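Group B streptococcal R4 surface protein (Streptococcus agalactiae, PDB 6S5X) is a cell-wall-anchored streptococcal surface protein, represented here by its most N-terminal Rib domain, an immunoglobulin-like module implicated in infection. Local coordinates at residues K39-A44 with V61-P66. Residues are numbered along the deposited sequence; the frame is centred on the assembly and turned at random. Where two conformers were deposited one is given.
Sequences KGTTVA and VVVTYP
Thr42 and Ala44 pair with Thr64 and Val62 as antiparallel hydrogen-bonded pairs, the strand axes 4.8 Å apart at 162°, and Val43 sits opposite Val63 as the non-hydrogen-bonded pair between them. Each hydrogen-bonded pair is closed by two backbone hydrogen bonds, for Thr42 N to Thr64 O (3.0 Å) and Thr64 N to Thr42 O. On the face of Thr42 and Thr64 the two side chains run side by side; Thr42 OG1 lies 3.4 Å from Thr64 CB, while one water is held by both hydroxyls and donates to Val62 O. A second water donates to Gly40 O and Thr64 O where strand 42-45 begins and 55-64 ends. This is the hairpin of strands 42-45 and 55-64 in the immunoglobulin-like Rib domain: 42-45 is an outermost strand of the sheet within this chain, and 55-64 also hydrogen-bonds to strand 70-80 through Val61 with Val73 and Val63 with Asp71. On the face of Val43 and Val63, Val43 CB meets Val61 CG1 and Val43 CG1 lies beside Val63 CG2. Just before its strand's first bridge, Thr41 has chi1 -59°, which sets CG2 anti to the backbone N and presses it tightly on Val63 CG1 at 3.5 Å. Its OG1, hydrogen-bonded to Pro38 O, approaches the Tyr65 ring obliquely, 3.5 Å from CD1. Tyr65 OH hydrogen-bonds to OD2 of Asp71, a sodium ligand, linking this hairpin end to the metal site.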
ATOM      1  N   LYS A  39     -12.186   4.880  -8.786  0.54 10.01           N
ATOM      2  CA  LYS A  39     -13.160   4.047  -8.097  0.54 10.84           C
ATOM      3  C   LYS A  39     -12.907   2.595  -8.475  0.54  8.48           C
ATOM      4  O   LYS A  39     -12.636   2.279  -9.638  0.54  9.21           O
ATOM      5  CB  LYS A  39     -14.584   4.465  -8.477  0.54 35.73           C
ATOM      6  CG  LYS A  39     -15.648   4.182  -7.431  0.54 24.55           C
ATOM      7  CD  LYS A  39     -16.946   4.879  -7.822  0.54 35.64           C
ATOM      8  CE  LYS A  39     -18.184   4.040  -7.523  0.54 53.29           C
ATOM      9  NZ  LYS A  39     -18.642   4.169  -6.117  0.54 37.09           N
ATOM     10  N   GLY A  40     -12.965   1.718  -7.485  1.00  8.46           N
ATOM     11  CA  GLY A  40     -12.752   0.299  -7.711  1.00  9.71           C
ATOM     12  C   GLY A  40     -11.316  -0.179  -7.635  1.00 11.39           C
ATOM     13  O   GLY A  40     -11.076  -1.400  -7.684  1.00  8.75           O
ATOM     14  N   THR A  41     -10.360   0.726  -7.514  1.00  8.89           N
ATOM     15  CA  THR A  41      -8.972   0.338  -7.287  1.00  7.48           C
ATOM     16  C   THR A  41      -8.857  -0.408  -5.961  1.00  9.46           C
ATOM     17  O   THR A  41      -9.471  -0.013  -4.963  1.00  7.72           O
ATOM     18  CB  THR A  41      -8.076   1.589  -7.252  1.00  7.47           C
ATOM     19  OG1 THR A  41      -8.165   2.311  -8.491  1.00  7.47           O
ATOM     20  CG2 THR A  41      -6.655   1.192  -7.010  1.00  8.08           C
ATOM     21  N   THR A  42      -8.064  -1.486  -5.946  1.00  7.35           N
ATOM     22  CA  THR A  42      -7.779  -2.261  -4.744  1.00  7.40           C
ATOM     23  C   THR A  42      -6.327  -2.068  -4.335  1.00  9.06           C
ATOM     24  O   THR A  42      -5.459  -1.786  -5.164  1.00 10.54           O
ATOM     25  CB  THR A  42      -8.044  -3.755  -4.955  1.00 10.65           C
ATOM     26  OG1 THR A  42      -7.098  -4.281  -5.891  1.00 13.86           O
ATOM     27  CG2 THR A  42      -9.452  -3.971  -5.455  1.00  8.40           C
ATOM     28  N   VAL A  43      -6.077  -2.219  -3.036  1.00  7.27           N
ATOM     29  CA  VAL A  43      -4.735  -2.157  -2.489  1.00  7.13           C
ATOM     30  C   VAL A  43      -4.535  -3.364  -1.576  1.00 11.53           C
ATOM     31  O   VAL A  43      -5.468  -3.811  -0.892  1.00  8.96           O
ATOM     32  CB  VAL A  43      -4.471  -0.837  -1.735  1.00  8.52           C
ATOM     33  CG1 VAL A  43      -4.560   0.348  -2.665  1.00 14.05           C
ATOM     34  CG2 VAL A  43      -5.437  -0.685  -0.630  1.00 11.90           C
ATOM     35  N   ALA A  44      -3.343  -3.942  -1.633  1.00  7.81           N
ATOM     36  CA  ALA A  44      -3.013  -5.079  -0.798  1.00  9.61           C
ATOM     37  C   ALA A  44      -1.531  -5.069  -0.515  1.00 11.58           C
ATOM     38  O   ALA A  44      -0.731  -4.632  -1.346  1.00  8.20           O
ATOM     39  CB  ALA A  44      -3.412  -6.393  -1.482  1.00 13.05           C
ATOM     40  N   VAL A  61       2.999  -2.174  -1.181  1.00 10.01           N
ATOM     41  CA  VAL A  61       1.565  -2.142  -1.458  1.00  7.23           C
ATOM     42  C   VAL A  61       1.381  -2.281  -2.969  1.00  7.01           C
ATOM     43  O   VAL A  61       1.970  -1.524  -3.751  1.00  9.72           O
ATOM     44  CB  VAL A  61       0.903  -0.863  -0.932  1.00  8.10           C
ATOM     45  CG1 VAL A  61      -0.557  -0.851  -1.278  1.00  9.91           C
ATOM     46  CG2 VAL A  61       1.081  -0.741   0.572  1.00 12.09           C
ATOM     47  N   VAL A  62       0.603  -3.278  -3.363  1.00  6.96           N
ATOM     48  CA  VAL A  62       0.214  -3.488  -4.751  1.00  7.22           C
ATOM     49  C   VAL A  62      -1.138  -2.825  -4.973  1.00 13.02           C
ATOM     50  O   VAL A  62      -2.122  -3.138  -4.294  1.00  6.56           O
ATOM     51  CB  VAL A  62       0.158  -4.979  -5.104  1.00 11.41           C
ATOM     52  CG1 VAL A  62      -0.235  -5.136  -6.556  1.00 11.65           C
ATOM     53  CG2 VAL A  62       1.490  -5.621  -4.863  1.00 19.26           C
ATOM     54  N   VAL A  63      -1.165  -1.901  -5.909  1.00  7.08           N
ATOM     55  CA  VAL A  63      -2.334  -1.107  -6.265  1.00  8.20           C
ATOM     56  C   VAL A  63      -2.827  -1.642  -7.598  1.00  7.43           C
ATOM     57  O   VAL A  63      -2.104  -1.577  -8.599  1.00  7.61           O
ATOM     58  CB  VAL A  63      -1.983   0.382  -6.370  1.00  8.99           C
ATOM     59  CG1 VAL A  63      -3.216   1.220  -6.729  1.00 13.85           C
ATOM     60  CG2 VAL A  63      -1.338   0.875  -5.110  1.00 10.50           C
ATOM     61  N   THR A  64      -4.025  -2.221  -7.617  1.00  6.35           N
ATOM     62  CA  THR A  64      -4.561  -2.859  -8.816  1.00  7.93           C
ATOM     63  C   THR A  64      -5.745  -2.054  -9.320  1.00  9.72           C
ATOM     64  O   THR A  64      -6.759  -1.927  -8.633  1.00  6.35           O
ATOM     65  CB  THR A  64      -4.969  -4.308  -8.558  1.00  7.89           C
ATOM     66  OG1 THR A  64      -3.844  -5.046  -8.056  1.00  9.90           O
ATOM     67  CG2 THR A  64      -5.425  -4.945  -9.881  1.00 10.59           C
ATOM     68  N   TYR A  65      -5.621  -1.524 -10.509  1.00  6.98           N
ATOM     69  CA  TYR A  65      -6.661  -0.695 -11.095  1.00  6.95           C
ATOM     70  C   TYR A  65      -7.717  -1.561 -11.790  1.00  7.03           C
ATOM     71  O   TYR A  65      -7.475  -2.729 -12.120  1.00  7.20           O
ATOM     72  CB  TYR A  65      -6.034   0.288 -12.098  1.00  7.24           C
ATOM     73  CG  TYR A  65      -5.025   1.206 -11.449  1.00  7.37           C
ATOM     74  CD1 TYR A  65      -5.439   2.267 -10.650  1.00 11.51           C
ATOM     75  CD2 TYR A  65      -3.659   0.992 -11.585  1.00  7.68           C
ATOM     76  CE1 TYR A  65      -4.510   3.090 -10.023  1.00 12.03           C
ATOM     77  CE2 TYR A  65      -2.746   1.796 -10.983  1.00  9.22           C
ATOM     78  CZ  TYR A  65      -3.165   2.854 -10.192  1.00 10.10           C
ATOM     79  OH  TYR A  65      -2.218   3.650  -9.576  1.00 10.17           O
ATOM     80  N   PRO A  66      -8.900  -0.993 -12.051  1.00  8.39           N
ATOM     81  CA  PRO A  66      -9.992  -1.789 -12.644  1.00  9.37           C
ATOM     82  C   PRO A  66      -9.679  -2.359 -14.009  1.00 12.06           C
ATOM     83  O   PRO A  66     -10.296  -3.361 -14.397  1.00 12.42           O
ATOM     84  CB  PRO A  66     -11.161  -0.784 -12.730  1.00 11.73           C
ATOM     85  CG  PRO A  66     -10.894   0.182 -11.628  1.00 11.77           C
ATOM     86  CD  PRO A  66      -9.368   0.329 -11.602  1.00  7.09           C
TER
HETATM   87  O   HOH W   1      -9.440  -2.883  -9.358  1.00  9.12           O
HETATM   88  O   HOH W   2      -4.249  -4.684  -5.264  1.00 12.95           O